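Local coordinates for alkyltransferase-like protein 1 (Schizosaccharomyces pombe, PDB 3GVA), which recognises O6-alkylguanine lesions in DNA, flips the damaged base into a hydrophobic binding pocket and presents the lesion to nucleotide excision repair, at residues D12-I17 with T52-H57. Residues are numbered along the deposited sequence; the frame is centred on the assembly and turned at random.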
ATOM      1  N   ASP A  12      -5.572  -7.037   8.875  1.00 19.87           N
ATOM      2  CA  ASP A  12      -4.839  -7.150  10.130  1.00 22.67           C
ATOM      3  C   ASP A  12      -3.368  -6.911   9.852  1.00 22.02           C
ATOM      4  O   ASP A  12      -2.685  -6.220  10.602  1.00 25.79           O
ATOM      5  CB  ASP A  12      -4.973  -8.550  10.743  1.00 32.40           C
ATOM      6  CG  ASP A  12      -6.293  -8.763  11.435  1.00 40.70           C
ATOM      7  OD1 ASP A  12      -6.772  -7.816  12.085  1.00 45.82           O
ATOM      8  OD2 ASP A  12      -6.843  -9.882  11.345  1.00 47.29           O
ATOM      9  N   ALA A  13      -2.883  -7.497   8.766  1.00 20.15           N
ATOM     10  CA  ALA A  13      -1.485  -7.353   8.403  1.00 20.36           C
ATOM     11  C   ALA A  13      -1.147  -5.909   8.053  1.00 17.18           C
ATOM     12  O   ALA A  13      -0.107  -5.397   8.466  1.00 18.23           O
ATOM     13  CB  ALA A  13      -1.144  -8.284   7.232  1.00 22.94           C
ATOM     14  N   VAL A  14      -2.017  -5.253   7.292  1.00 17.01           N
ATOM     15  CA  VAL A  14      -1.777  -3.866   6.905  1.00 16.33           C
ATOM     16  C   VAL A  14      -1.763  -2.961   8.149  1.00 16.78           C
ATOM     17  O   VAL A  14      -0.953  -2.034   8.253  1.00 15.28           O
ATOM     18  CB  VAL A  14      -2.855  -3.371   5.900  1.00 18.66           C
ATOM     19  CG1 VAL A  14      -2.628  -1.899   5.576  1.00 16.54           C
ATOM     20  CG2 VAL A  14      -2.795  -4.207   4.615  1.00 17.04           C
ATOM     21  N   CYS A  15      -2.654  -3.239   9.094  1.00 21.41           N
ATOM     22  CA  CYS A  15      -2.721  -2.455  10.327  1.00 24.50           C
ATOM     23  C   CYS A  15      -1.409  -2.551  11.101  1.00 24.91           C
ATOM     24  O   CYS A  15      -1.153  -1.760  12.004  1.00 25.26           O
ATOM     25  CB  CYS A  15      -3.869  -2.945  11.218  1.00 23.09           C
ATOM     26  SG  CYS A  15      -5.515  -2.493  10.631  1.00 31.29           S
ATOM     27  N   GLU A  16      -0.579  -3.526  10.750  1.00 25.29           N
ATOM     28  CA  GLU A  16       0.701  -3.686  11.425  1.00 26.28           C
ATOM     29  C   GLU A  16       1.854  -2.913  10.789  1.00 24.28           C
ATOM     30  O   GLU A  16       2.899  -2.761  11.413  1.00 22.55           O
ATOM     31  CB  GLU A  16       1.065  -5.160  11.524  1.00 33.42           C
ATOM     32  CG  GLU A  16       0.223  -5.910  12.526  1.00 37.67           C
ATOM     33  CD  GLU A  16       0.650  -7.350  12.654  1.00 43.92           C
ATOM     34  OE1 GLU A  16       0.449  -8.116  11.689  1.00 42.12           O
ATOM     35  OE2 GLU A  16       1.198  -7.713  13.718  1.00 48.81           O
ATOM     36  N   ILE A  17       1.685  -2.445   9.551  1.00 21.88           N
ATOM     37  CA  ILE A  17       2.743  -1.661   8.897  1.00 18.91           C
ATOM     38  C   ILE A  17       2.924  -0.424   9.775  1.00 19.86           C
ATOM     39  O   ILE A  17       1.968   0.309  10.039  1.00 19.70           O
ATOM     40  CB  ILE A  17       2.338  -1.198   7.467  1.00 21.73           C
ATOM     41  CG1 ILE A  17       1.941  -2.404   6.610  1.00 21.37           C
ATOM     42  CG2 ILE A  17       3.505  -0.469   6.801  1.00 18.51           C
ATOM     43  CD1 ILE A  17       1.383  -2.030   5.247  1.00 17.57           C
ATOM     44  N   THR A  52     -12.271   3.700   5.515  1.00 27.44           N
ATOM     45  CA  THR A  52     -11.776   2.674   6.433  1.00 24.55           C
ATOM     46  C   THR A  52     -10.680   3.200   7.353  1.00 24.80           C
ATOM     47  O   THR A  52     -10.016   4.195   7.056  1.00 23.63           O
ATOM     48  CB  THR A  52     -11.180   1.474   5.672  1.00 19.89           C
ATOM     49  OG1 THR A  52     -10.725   0.491   6.612  1.00 20.17           O
ATOM     50  CG2 THR A  52      -9.988   1.922   4.833  1.00 18.22           C
ATOM     51  N   HIS A  53     -10.486   2.494   8.461  1.00 25.77           N
ATOM     52  CA  HIS A  53      -9.472   2.820   9.454  1.00 25.95           C
ATOM     53  C   HIS A  53      -8.158   2.142   9.057  1.00 23.12           C
ATOM     54  O   HIS A  53      -7.089   2.536   9.512  1.00 21.73           O
ATOM     55  CB  HIS A  53      -9.905   2.283  10.815  1.00 31.30           C
ATOM     56  CG  HIS A  53      -9.935   0.786  10.876  1.00 35.88           C
ATOM     57  ND1 HIS A  53      -8.869   0.038  11.330  1.00 37.45           N
ATOM     58  CD2 HIS A  53     -10.879  -0.103  10.487  1.00 35.32           C
ATOM     59  CE1 HIS A  53      -9.157  -1.247  11.220  1.00 38.88           C
ATOM     60  NE2 HIS A  53     -10.371  -1.360  10.711  1.00 37.52           N
ATOM     61  N   VAL A  54      -8.248   1.106   8.225  1.00 19.94           N
ATOM     62  CA  VAL A  54      -7.056   0.387   7.783  1.00 21.18           C
ATOM     63  C   VAL A  54      -6.135   1.364   7.051  1.00 18.46           C
ATOM     64  O   VAL A  54      -6.576   2.085   6.162  1.00 20.96           O
ATOM     65  CB  VAL A  54      -7.430  -0.784   6.843  1.00 21.57           C
ATOM     66  CG1 VAL A  54      -6.170  -1.489   6.356  1.00 24.97           C
ATOM     67  CG2 VAL A  54      -8.328  -1.773   7.579  1.00 23.86           C
ATOM     68  N   PRO A  55      -4.842   1.406   7.426  1.00 22.69           N
ATOM     69  CA  PRO A  55      -3.888   2.318   6.781  1.00 20.49           C
ATOM     70  C   PRO A  55      -3.446   1.878   5.385  1.00 20.54           C
ATOM     71  O   PRO A  55      -2.253   1.684   5.132  1.00 22.30           O
ATOM     72  CB  PRO A  55      -2.730   2.359   7.770  1.00 20.90           C
ATOM     73  CG  PRO A  55      -2.732   0.967   8.325  1.00 21.11           C
ATOM     74  CD  PRO A  55      -4.210   0.691   8.553  1.00 19.04           C
ATOM     75  N   TRP A  56      -4.415   1.752   4.482  1.00 16.14           N
ATOM     76  CA  TRP A  56      -4.166   1.328   3.105  1.00 17.94           C
ATOM     77  C   TRP A  56      -3.147   2.181   2.361  1.00 17.28           C
ATOM     78  O   TRP A  56      -2.540   1.731   1.391  1.00 16.33           O
ATOM     79  CB  TRP A  56      -5.479   1.334   2.313  1.00 18.19           C
ATOM     80  CG  TRP A  56      -6.143   2.678   2.314  1.00 22.01           C
ATOM     81  CD1 TRP A  56      -7.012   3.165   3.251  1.00 17.40           C
ATOM     82  CD2 TRP A  56      -5.923   3.738   1.383  1.00 20.74           C
ATOM     83  NE1 TRP A  56      -7.341   4.463   2.963  1.00 24.18           N
ATOM     84  CE2 TRP A  56      -6.687   4.844   1.821  1.00 23.48           C
ATOM     85  CE3 TRP A  56      -5.152   3.865   0.224  1.00 19.82           C
ATOM     86  CZ2 TRP A  56      -6.701   6.065   1.139  1.00 25.05           C
ATOM     87  CZ3 TRP A  56      -5.164   5.080  -0.458  1.00 24.39           C
ATOM     88  CH2 TRP A  56      -5.933   6.164   0.005  1.00 22.40           C
ATOM     89  N   HIS A  57      -2.953   3.415   2.807  1.00 16.94           N
ATOM     90  CA  HIS A  57      -2.017   4.293   2.124  1.00 18.84           C
ATOM     91  C   HIS A  57      -0.578   3.801   2.247  1.00 17.83           C
ATOM     92  O   HIS A  57       0.291   4.227   1.485  1.00 13.99           O
ATOM     93  CB  HIS A  57      -2.138   5.726   2.661  1.00 19.41           C
ATOM     94  CG  HIS A  57      -1.799   5.857   4.111  1.00 18.60           C
ATOM     95  ND1 HIS A  57      -2.603   5.357   5.112  1.00 17.70           N
ATOM     96  CD2 HIS A  57      -0.714   6.381   4.729  1.00 20.54           C
ATOM     97  CE1 HIS A  57      -2.028   5.564   6.282  1.00 18.77           C
ATOM     98  NE2 HIS A  57      -0.879   6.182   6.080  1.00 15.09           N
TER
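P55 rests CG and CD of its ring against the type I turn from V14 to I17 at the end of helix 3-14, where it meets V14 and C15 together. Its CG sits 3.5 Å from the backbone O of V14, while CD lies 3.9 Å from CA of C15 and about as far from SG of the same residue. The V14 carbonyl already accepts from the N of I17, closing the turn. V14 and V54 make the buried part of the contact: with CG1 anti to its backbone N (chi1 177°), this methyl of V14 reaches across to CG1 of V54 at 3.6 Å, the two valines crossing at about a right angle, and also touches O of P55 at 3.6 Å. Both segments belong to the DNA-binding domain of the MGMT family, a domain of the helix-turn-helix clan, and the contact joins the end of its first helix to the loop between helices 38-46 and 73-84. M45 and V59 also pack on V14. On the more exposed flank, SG of C15 approaches CE1 of H53 at 3.9 Å, oblique to the imidazole, and lies 4.2 Å from CG2 of V54, which is above one face of that ring, displaced toward its rim. No hydrogen bond spans the segments; the loop is folded by local bonds: an ST turn in which V54 N donates to OG1 of T52 (3.0 Å, 160°) and an inverse gamma turn centred on P55, with W56 N bonded to O of V54 (2.8 Å).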